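PDB 3WYZ: ribonuclease P protein component 3 from Thermococcus kodakarensis KOD1, which probably serves as a protein subunit of ribonuclease P, the RNA-based enzyme that generates mature tRNA by cleaving the 5'-extensions from precursor tRNA. Local coordinates for residues Y12-M16 with P213-V217; R19-H24 with F36-L40; R72-R78 with D95-M101. One frame throughout, in Å; residues are numbered along the deposited sequence.

In the fold
All three contacts belong to one TIM-barrel-like chain. Interaction 1 lies nearest the chain's centre and is the most enclosed, with no touching residue exposed; it is essentially apolar, setting the C-terminal helical turn against the first strand. Interaction 2 touches it, since strands 14-18 and 33-41 are neighbours in the sheet; it mixes buried aromatic packing with two cations that share an outside carboxylate. Interaction 3 stands apart, its centre about 25 Å from that of interaction 1 and on the opposite side of the chain's centre. There two outer helices meet, with aliphatic packing toward the sheet and arginines toward solvent. Along the chain, interactions 2 and 3 follow one another inside the long loop closed by interaction 1.

Interaction 1 of 3, residues Y12-M16 with P213-V217; sequences YFVEM and PRTIV
Val14 and Pro213, with CA atoms 6.3 Å apart, mark where strand 14-16 passes the short C-terminal helical turn 213-217, the N-to-C directions of the two short axes differing by 62°. No hydrogen bond joins the two segments, and the contact is one of apolar side chains. Val14 and Pro213 pass alongside each other, pointing opposite ways, and the branch point CB of Val14 reaches Pro213 CB at 3.6 Å. Met16 does most of the remaining work. Its chain folds back at both chi2 (-63°) and chi3 (-77°), which brings the thioether down among three residues of the turn. The sulfur, SD, meets Val217 CG1 at 3.5 Å and also lies 3.7 Å from Pro213 CB. Beyond it, the methyl CE of Met16 fits against Ile216, with CD1 of that residue 3.9 Å away and CB and CG2 hardly farther. Within the turn, Pro213 O accepts from both Ile216 N and Val217 N, which helps to hold Ile216 and Val217 in place beside Pro213. At the edge, Tyr12 CD1 comes only loosely near Arg214 CD, at 4.5 Å; the Tyr12 hydroxyl is hydrogen-bonded to Glu33 and the Arg214 guanidinium to Asn210. Val217 also packs on Glu33 and Val35 of strand 33-41, while Met16 and Ile216 both reach Leu88 of strand 88-92. A C-terminal helix touching three strands near their beginnings in this way is consistent with a plug closing the N-terminal end of a TIM-barrel-like fold.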
loop_
_atom_site.group_PDB
_atom_site.type_symbol
_atom_site.label_atom_id
_atom_site.label_comp_id
_atom_site.label_asym_id
_atom_site.label_seq_id
_atom_site.Cartn_x
_atom_site.Cartn_y
_atom_site.Cartn_z
ATOM N N TYR A 12 17.971 -6.605 -1.349
ATOM C CA TYR A 12 16.989 -6.580 -2.423
ATOM C C TYR A 12 15.789 -5.746 -1.970
ATOM O O TYR A 12 15.236 -5.993 -0.901
ATOM C CB TYR A 12 16.563 -8.005 -2.772
ATOM C CG TYR A 12 15.745 -8.096 -4.037
ATOM C CD1 TYR A 12 14.352 -7.970 -4.002
ATOM C CD2 TYR A 12 16.355 -8.298 -5.274
ATOM C CE1 TYR A 12 13.594 -8.043 -5.162
ATOM C CE2 TYR A 12 15.604 -8.370 -6.437
ATOM C CZ TYR A 12 14.226 -8.241 -6.374
ATOM O OH TYR A 12 13.479 -8.308 -7.522
ATOM N N PHE A 13 15.383 -4.769 -2.777
ATOM C CA PHE A 13 14.347 -3.812 -2.373
ATOM C C PHE A 13 13.267 -3.629 -3.435
ATOM O O PHE A 13 13.572 -3.529 -4.616
ATOM C CB PHE A 13 14.988 -2.458 -2.051
ATOM C CG PHE A 13 16.072 -2.538 -1.010
ATOM C CD1 PHE A 13 15.764 -2.866 0.308
ATOM C CD2 PHE A 13 17.399 -2.297 -1.344
ATOM C CE1 PHE A 13 16.756 -2.946 1.270
ATOM C CE2 PHE A 13 18.395 -2.371 -0.386
ATOM C CZ PHE A 13 18.074 -2.700 0.921
ATOM N N VAL A 14 12.007 -3.568 -2.999
ATOM C CA VAL A 14 10.856 -3.425 -3.901
ATOM C C VAL A 14 10.002 -2.221 -3.495
ATOM O O VAL A 14 9.662 -2.065 -2.330
ATOM C CB VAL A 14 9.974 -4.681 -3.886
ATOM C CG1 VAL A 14 8.727 -4.482 -4.747
ATOM C CG2 VAL A 14 10.771 -5.896 -4.354
ATOM N N GLU A 15 9.666 -1.373 -4.461
ATOM C CA GLU A 15 8.770 -0.239 -4.218
ATOM C C GLU A 15 7.379 -0.614 -4.718
ATOM O O GLU A 15 7.171 -0.761 -5.913
ATOM C CB GLU A 15 9.305 1.014 -4.915
ATOM C CG GLU A 15 8.394 2.238 -4.896
ATOM C CD GLU A 15 7.778 2.536 -3.539
ATOM O OE1 GLU A 15 6.733 1.942 -3.229
ATOM O OE2 GLU A 15 8.320 3.388 -2.799
ATOM N N MET A 16 6.445 -0.772 -3.781
ATOM C CA MET A 16 5.120 -1.322 -4.059
ATOM C C MET A 16 4.100 -0.318 -4.574
ATOM O O MET A 16 3.072 -0.720 -5.103
ATOM C CB MET A 16 4.546 -1.973 -2.799
ATOM C CG MET A 16 5.255 -3.238 -2.361
ATOM S SD MET A 16 5.130 -4.544 -3.584
ATOM C CE MET A 16 3.447 -5.114 -3.322
ATOM N N PRO A 213 7.055 -7.851 -0.027
ATOM C CA PRO A 213 6.733 -7.525 -1.415
ATOM C C PRO A 213 6.907 -8.716 -2.374
ATOM O O PRO A 213 6.100 -8.886 -3.293
ATOM C CB PRO A 213 7.726 -6.411 -1.740
ATOM C CG PRO A 213 7.938 -5.727 -0.438
ATOM C CD PRO A 213 7.949 -6.841 0.570
ATOM N N ARG A 214 7.939 -9.531 -2.151
ATOM C CA ARG A 214 8.166 -10.752 -2.944
ATOM C C ARG A 214 7.002 -11.747 -2.870
ATOM O O ARG A 214 6.757 -12.497 -3.814
ATOM C CB ARG A 214 9.451 -11.451 -2.495
ATOM C CG ARG A 214 10.740 -10.821 -3.013
ATOM C CD ARG A 214 11.947 -11.240 -2.171
ATOM N NE ARG A 214 11.945 -12.672 -1.861
ATOM C CZ ARG A 214 12.612 -13.245 -0.856
ATOM N NH1 ARG A 214 13.372 -12.529 -0.032
ATOM N NH2 ARG A 214 12.520 -14.558 -0.677
ATOM N N THR A 215 6.296 -11.755 -1.746
ATOM C CA THR A 215 5.119 -12.606 -1.550
ATOM C C THR A 215 3.914 -12.184 -2.402
ATOM O O THR A 215 2.974 -12.961 -2.573
ATOM C CB THR A 215 4.735 -12.617 -0.049
ATOM O OG1 THR A 215 5.845 -13.118 0.707
ATOM C CG2 THR A 215 3.512 -13.477 0.236
ATOM N N ILE A 216 3.944 -10.956 -2.922
ATOM C CA ILE A 216 2.816 -10.369 -3.660
ATOM C C ILE A 216 3.107 -10.175 -5.154
ATOM O O ILE A 216 2.255 -10.479 -5.996
ATOM C CB ILE A 216 2.443 -8.990 -3.062
ATOM C CG1 ILE A 216 2.152 -9.122 -1.563
ATOM C CG2 ILE A 216 1.249 -8.383 -3.792
ATOM C CD1 ILE A 216 2.219 -7.811 -0.808
ATOM N N VAL A 217 4.297 -9.655 -5.468
ATOM C CA VAL A 217 4.616 -9.200 -6.826
ATOM C C VAL A 217 4.853 -10.304 -7.854
ATOM O O VAL A 217 4.966 -10.008 -9.040
ATOM C CB VAL A 217 5.856 -8.272 -6.868
ATOM C CG1 VAL A 217 5.612 -7.004 -6.056
ATOM C CG2 VAL A 217 7.120 -9.012 -6.435
#

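Interaction 2 of 3, residues R19-H24 with F36-L40; sequences RDEEAH and FTKKL
Arg19 NH1 and Lys39 NZ both form salt bridges with OE2 of Glu180, a shared anion that probably accounts for the closeness of the two cations, 4.2 Å apart at these nitrogens. Asp17 adds a second carboxylate, pairing with Arg19 NH2 and hydrogen-bonded to the Thr37 hydroxyl, while a glycerol molecule also reaches Arg19 NH1. Nearer the backbone, Arg19 and Thr37 run side by side in the same direction, with Arg19 CG 3.8 Å from Thr37 CB. Arg19 CA makes a CH-O contact of 3.6 Å to Thr37 O. The ring of Phe36, its CG anti to the backbone N (chi1 -178°), reaches the backbone at the start of helix 21-30: CE2 lies 3.8 Å from Arg19 C, and Glu21 N approaches the ring edge. Crossing the Phe36 side chain at about a right angle, His24 sets ND1 3.7 Å from Phe36 CB, a buried nitrogen with no partner in the model. Tyr62 stacks on Phe36 and meets His24 edge-to-face. Asp20 occupies the N-cap, its OD2 accepting weakly from Ala23 N. Together these contacts close the first beta-alpha-beta unit of the TIM-barrel-like fold, formed by strand 14-18, helix 21-30 and strand 33-41.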
loop_
_atom_site.group_PDB
_atom_site.type_symbol
_atom_site.label_atom_id
_atom_site.label_comp_id
_atom_site.label_asym_id
_atom_site.label_seq_id
_atom_site.Cartn_x
_atom_site.Cartn_y
_atom_site.Cartn_z
ATOM N N ARG A 19 2.981 6.463 -8.134
ATOM C CA ARG A 19 1.809 6.853 -8.922
ATOM C C ARG A 19 2.091 7.882 -10.020
ATOM O O ARG A 19 1.156 8.385 -10.640
ATOM C CB ARG A 19 0.733 7.383 -7.976
ATOM C CG ARG A 19 0.258 6.352 -6.968
ATOM C CD ARG A 19 -0.334 6.986 -5.723
ATOM N NE ARG A 19 -0.618 5.987 -4.699
ATOM C CZ ARG A 19 -1.252 6.237 -3.556
ATOM N NH1 ARG A 19 -1.686 7.463 -3.276
ATOM N NH2 ARG A 19 -1.459 5.252 -2.690
ATOM N N ASP A 20 3.369 8.162 -10.273
ATOM C CA ASP A 20 3.787 9.192 -11.231
ATOM C C ASP A 20 4.881 8.651 -12.164
ATOM O O ASP A 20 5.737 7.867 -11.738
ATOM C CB ASP A 20 4.297 10.418 -10.459
ATOM C CG ASP A 20 4.622 11.596 -11.360
ATOM O OD1 ASP A 20 3.692 12.155 -11.977
ATOM O OD2 ASP A 20 5.806 11.983 -11.435
ATOM N N GLU A 21 4.840 9.068 -13.431
ATOM C CA GLU A 21 5.831 8.650 -14.436
ATOM C C GLU A 21 7.269 8.925 -14.010
ATOM O O GLU A 21 8.101 8.012 -13.995
ATOM C CB GLU A 21 5.601 9.369 -15.767
ATOM C CG GLU A 21 4.836 8.574 -16.806
ATOM C CD GLU A 21 4.914 9.192 -18.195
ATOM O OE1 GLU A 21 5.354 10.357 -18.325
ATOM O OE2 GLU A 21 4.532 8.505 -19.164
ATOM N N GLU A 22 7.559 10.188 -13.690
ATOM C CA GLU A 22 8.918 10.590 -13.321
ATOM C C GLU A 22 9.374 9.930 -12.020
ATOM O O GLU A 22 10.548 9.607 -11.859
ATOM C CB GLU A 22 9.026 12.113 -13.194
ATOM C CG GLU A 22 8.856 12.857 -14.508
ATOM C CD GLU A 22 9.154 14.341 -14.381
ATOM O OE1 GLU A 22 10.167 14.690 -13.731
ATOM O OE2 GLU A 22 8.378 15.159 -14.934
ATOM N N ALA A 23 8.435 9.751 -11.094
ATOM C CA ALA A 23 8.702 9.051 -9.841
ATOM C C ALA A 23 9.107 7.602 -10.117
ATOM O O ALA A 23 10.045 7.086 -9.511
ATOM C CB ALA A 23 7.470 9.096 -8.941
ATOM N N HIS A 24 8.392 6.964 -11.040
ATOM C CA HIS A 24 8.670 5.586 -11.431
ATOM C C HIS A 24 10.064 5.433 -12.050
ATOM O O HIS A 24 10.823 4.559 -11.643
ATOM C CB HIS A 24 7.609 5.095 -12.413
ATOM C CG HIS A 24 7.695 3.631 -12.708
ATOM N ND1 HIS A 24 6.863 2.705 -12.117
ATOM C CD2 HIS A 24 8.513 2.934 -13.531
ATOM C CE1 HIS A 24 7.163 1.501 -12.567
ATOM N NE2 HIS A 24 8.166 1.612 -13.420
ATOM N N PHE A 36 3.906 0.357 -10.519
ATOM C CA PHE A 36 3.181 1.579 -10.841
ATOM C C PHE A 36 1.714 1.440 -10.443
ATOM O O PHE A 36 1.033 0.512 -10.870
ATOM C CB PHE A 36 3.284 1.911 -12.329
ATOM C CG PHE A 36 2.589 3.193 -12.706
ATOM C CD1 PHE A 36 1.238 3.193 -13.044
ATOM C CD2 PHE A 36 3.279 4.392 -12.710
ATOM C CE1 PHE A 36 0.593 4.371 -13.380
ATOM C CE2 PHE A 36 2.643 5.572 -13.047
ATOM C CZ PHE A 36 1.297 5.561 -13.384
ATOM N N THR A 37 1.231 2.371 -9.629
ATOM C CA THR A 37 -0.137 2.332 -9.132
ATOM C C THR A 37 -1.021 3.337 -9.875
ATOM O O THR A 37 -0.709 4.529 -9.937
ATOM C CB THR A 37 -0.171 2.636 -7.623
ATOM O OG1 THR A 37 0.592 1.644 -6.917
ATOM C CG2 THR A 37 -1.604 2.640 -7.107
ATOM N N LYS A 38 -2.110 2.843 -10.456
ATOM C CA LYS A 38 -3.111 3.702 -11.071
ATOM C C LYS A 38 -4.172 4.026 -10.024
ATOM O O LYS A 38 -4.849 3.134 -9.518
ATOM C CB LYS A 38 -3.756 3.011 -12.273
ATOM C CG LYS A 38 -4.782 3.864 -13.007
ATOM C CD LYS A 38 -5.717 3.010 -13.848
ATOM C CE LYS A 38 -6.702 3.865 -14.637
ATOM N NZ LYS A 38 -7.636 4.634 -13.770
ATOM N N LYS A 39 -4.302 5.306 -9.699
ATOM C CA LYS A 39 -5.289 5.763 -8.734
ATOM C C LYS A 39 -6.657 5.802 -9.408
ATOM O O LYS A 39 -6.798 6.346 -10.505
ATOM C CB LYS A 39 -4.893 7.139 -8.202
ATOM C CG LYS A 39 -5.617 7.556 -6.933
ATOM C CD LYS A 39 -4.863 8.670 -6.221
ATOM C CE LYS A 39 -5.622 9.168 -5.004
ATOM N NZ LYS A 39 -4.821 10.133 -4.204
ATOM N N LEU A 40 -7.657 5.211 -8.759
ATOM C CA LEU A 40 -8.976 5.039 -9.361
ATOM C C LEU A 40 -10.113 5.439 -8.418
ATOM O O LEU A 40 -10.389 4.749 -7.437
ATOM C CB LEU A 40 -9.146 3.587 -9.798
ATOM C CG LEU A 40 -10.456 3.206 -10.482
ATOM C CD1 LEU A 40 -10.791 4.179 -11.609
ATOM C CD2 LEU A 40 -10.377 1.778 -11.003
#

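Interaction 3 of 3, residues R72-R78 with D95-M101; sequences RKPSLIR and DMRINRM
Pro74 and Ile98 meet where two neighbouring outer helices of the TIM-barrel-like fold, 74-83 and 96-104, begin side by side. Their short axes run nearly parallel, at 20°, and approach to 9.5 Å. The Ile98 side chain comes in roughly perpendicular to that of Pro74, and its CD1 fits into the corner between Lys73 N, at 3.8 Å, and the proline ring. Ile77 faces the same isoleucine more loosely, and both rest on Val91 of strand 88-92, which joins the helix pair to the sheet. At the N-terminal ends of the two helices, Arg72 and Asp95 cross obliquely, with guanidinium and carboxylate planes 43° apart. Asp95, the N-cap residue of its helix, lies over one face of the guanidinium, and no N-H points at OD2; the salt bridge from Arg72 NH1 to Asp95 OD2 is long, 3.8 Å, and rests on charge alone. OD2 of Asp95 comes closer to the methylene CD of Arg72, at 3.6 Å. With an alanine in place of Asp95, Arg72 would probably be left without this opposing charge and its guanidinium would be freer to swing. Farther along, Met101 bridges the helices: with CG anti to the backbone N (chi1 -172°), it lays CG 3.7 Å from Pro74 CB and also meets Ile77. Its chain then bends at chi2 and runs on transversely to Arg78. The methyl CE of Met101 ends over one face of the Arg78 guanidinium, offset toward its rim and 3.2 Å from NH2 of that arginine.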
loop_
_atom_site.group_PDB
_atom_site.type_symbol
_atom_site.label_atom_id
_atom_site.label_comp_id
_atom_site.label_asym_id
_atom_site.label_seq_id
_atom_site.Cartn_x
_atom_site.Cartn_y
_atom_site.Cartn_z
ATOM N N ARG A 72 -16.249 5.196 -1.270
ATOM C CA ARG A 72 -17.021 5.078 -0.036
ATOM C C ARG A 72 -18.181 4.102 -0.225
ATOM O O ARG A 72 -19.256 4.286 0.348
ATOM C CB ARG A 72 -17.546 6.454 0.401
ATOM C CG ARG A 72 -16.467 7.482 0.717
ATOM C CD ARG A 72 -15.516 6.993 1.802
ATOM N NE ARG A 72 -14.933 8.093 2.569
ATOM C CZ ARG A 72 -15.538 8.724 3.574
ATOM N NH1 ARG A 72 -16.768 8.386 3.957
ATOM N NH2 ARG A 72 -14.907 9.710 4.201
ATOM N N LYS A 73 -17.957 3.062 -1.024
ATOM C CA LYS A 73 -18.975 2.049 -1.286
ATOM C C LYS A 73 -18.348 0.660 -1.242
ATOM O O LYS A 73 -17.698 0.246 -2.201
ATOM C CB LYS A 73 -19.638 2.299 -2.642
ATOM C CG LYS A 73 -20.469 3.572 -2.686
ATOM C CD LYS A 73 -21.008 3.853 -4.077
ATOM C CE LYS A 73 -21.709 5.202 -4.123
ATOM N NZ LYS A 73 -22.354 5.460 -5.439
ATOM N N PRO A 74 -18.529 -0.063 -0.119
ATOM C CA PRO A 74 -18.001 -1.418 0.071
ATOM C C PRO A 74 -18.291 -2.397 -1.072
ATOM O O PRO A 74 -17.439 -3.223 -1.408
ATOM C CB PRO A 74 -18.701 -1.872 1.351
ATOM C CG PRO A 74 -18.859 -0.619 2.134
ATOM C CD PRO A 74 -19.154 0.447 1.118
ATOM N N SER A 75 -19.480 -2.301 -1.662
ATOM C CA SER A 75 -19.893 -3.204 -2.743
ATOM C C SER A 75 -18.970 -3.166 -3.969
ATOM O O SER A 75 -18.876 -4.146 -4.706
ATOM C CB SER A 75 -21.335 -2.890 -3.172
ATOM O OG SER A 75 -21.499 -1.511 -3.465
ATOM N N LEU A 76 -18.297 -2.039 -4.182
ATOM C CA LEU A 76 -17.372 -1.886 -5.311
ATOM C C LEU A 76 -16.083 -2.698 -5.136
ATOM O O LEU A 76 -15.516 -3.174 -6.118
ATOM C CB LEU A 76 -17.025 -0.409 -5.532
ATOM C CG LEU A 76 -18.065 0.455 -6.259
ATOM C CD1 LEU A 76 -19.477 0.302 -5.707
ATOM C CD2 LEU A 76 -17.639 1.908 -6.197
ATOM N N ILE A 77 -15.634 -2.854 -3.890
ATOM C CA ILE A 77 -14.431 -3.632 -3.586
ATOM C C ILE A 77 -14.652 -5.093 -3.966
ATOM O O ILE A 77 -13.773 -5.717 -4.564
ATOM C CB ILE A 77 -14.015 -3.526 -2.091
ATOM C CG1 ILE A 77 -13.299 -2.200 -1.800
ATOM C CG2 ILE A 77 -13.068 -4.660 -1.701
ATOM C CD1 ILE A 77 -14.154 -0.960 -1.928
ATOM N N ARG A 78 -15.821 -5.630 -3.616
ATOM C CA ARG A 78 -16.177 -7.009 -3.965
ATOM C C ARG A 78 -16.336 -7.171 -5.473
ATOM O O ARG A 78 -15.896 -8.164 -6.049
ATOM C CB ARG A 78 -17.478 -7.432 -3.274
ATOM C CG ARG A 78 -17.664 -8.940 -3.190
ATOM C CD ARG A 78 -19.074 -9.331 -2.770
ATOM N NE ARG A 78 -19.471 -8.750 -1.483
ATOM C CZ ARG A 78 -20.222 -7.657 -1.320
ATOM N NH1 ARG A 78 -20.694 -6.972 -2.361
ATOM N NH2 ARG A 78 -20.508 -7.241 -0.089
ATOM N N ASP A 95 -11.723 5.068 5.760
ATOM C CA ASP A 95 -13.096 4.814 6.176
ATOM C C ASP A 95 -13.139 3.425 6.801
ATOM O O ASP A 95 -12.549 2.481 6.270
ATOM C CB ASP A 95 -14.040 4.914 4.973
ATOM C CG ASP A 95 -15.516 4.759 5.347
ATOM O OD1 ASP A 95 -15.869 4.789 6.546
ATOM O OD2 ASP A 95 -16.337 4.613 4.421
ATOM N N MET A 96 -13.828 3.304 7.932
ATOM C CA MET A 96 -13.849 2.052 8.678
ATOM C C MET A 96 -14.606 0.932 7.968
ATOM O O MET A 96 -14.212 -0.235 8.062
ATOM C CB MET A 96 -14.412 2.271 10.082
ATOM C CG MET A 96 -13.372 2.744 11.081
ATOM S SD MET A 96 -12.015 1.572 11.304
ATOM C CE MET A 96 -11.657 1.832 13.041
ATOM N N ARG A 97 -15.689 1.283 7.272
ATOM C CA ARG A 97 -16.411 0.325 6.428
ATOM C C ARG A 97 -15.528 -0.173 5.282
ATOM O O ARG A 97 -15.585 -1.348 4.904
ATOM C CB ARG A 97 -17.678 0.956 5.842
ATOM C CG ARG A 97 -18.774 1.213 6.857
ATOM C CD ARG A 97 -20.078 1.627 6.185
ATOM N NE ARG A 97 -21.163 1.761 7.155
ATOM C CZ ARG A 97 -22.422 2.080 6.856
ATOM N NH1 ARG A 97 -22.789 2.311 5.597
ATOM N NH2 ARG A 97 -23.324 2.170 7.829
ATOM N N ILE A 98 -14.721 0.733 4.733
ATOM C CA ILE A 98 -13.810 0.413 3.637
ATOM C C ILE A 98 -12.651 -0.432 4.133
ATOM O O ILE A 98 -12.321 -1.446 3.520
ATOM C CB ILE A 98 -13.279 1.688 2.949
ATOM C CG1 ILE A 98 -14.440 2.457 2.297
ATOM C CG2 ILE A 98 -12.202 1.358 1.921
ATOM C CD1 ILE A 98 -15.202 1.695 1.229
ATOM N N ASN A 99 -12.048 -0.013 5.243
ATOM C CA ASN A 99 -10.981 -0.781 5.874
ATOM C C ASN A 99 -11.397 -2.229 6.122
ATOM O O ASN A 99 -10.634 -3.145 5.838
ATOM C CB ASN A 99 -10.551 -0.139 7.201
ATOM C CG ASN A 99 -9.767 1.144 7.011
ATOM O OD1 ASN A 99 -9.600 1.619 5.899
ATOM N ND2 ASN A 99 -9.295 1.717 8.107
ATOM N N ARG A 100 -12.605 -2.425 6.643
ATOM C CA ARG A 100 -13.128 -3.762 6.925
ATOM C C ARG A 100 -13.408 -4.554 5.649
ATOM O O ARG A 100 -13.025 -5.722 5.545
ATOM C CB ARG A 100 -14.405 -3.665 7.768
ATOM C CG ARG A 100 -14.888 -4.992 8.346
ATOM C CD ARG A 100 -16.382 -4.964 8.658
ATOM N NE ARG A 100 -17.189 -4.848 7.440
ATOM C CZ ARG A 100 -18.521 -4.780 7.405
ATOM N NH1 ARG A 100 -19.240 -4.818 8.527
ATOM N NH2 ARG A 100 -19.143 -4.677 6.234
ATOM N N MET A 101 -14.069 -3.920 4.683
ATOM C CA MET A 101 -14.451 -4.592 3.438
ATOM C C MET A 101 -13.246 -4.941 2.565
ATOM O O MET A 101 -13.267 -5.941 1.848
ATOM C CB MET A 101 -15.423 -3.726 2.633
ATOM C CG MET A 101 -16.024 -4.429 1.417
ATOM S SD MET A 101 -16.949 -5.922 1.843
ATOM C CE MET A 101 -17.385 -6.526 0.217
#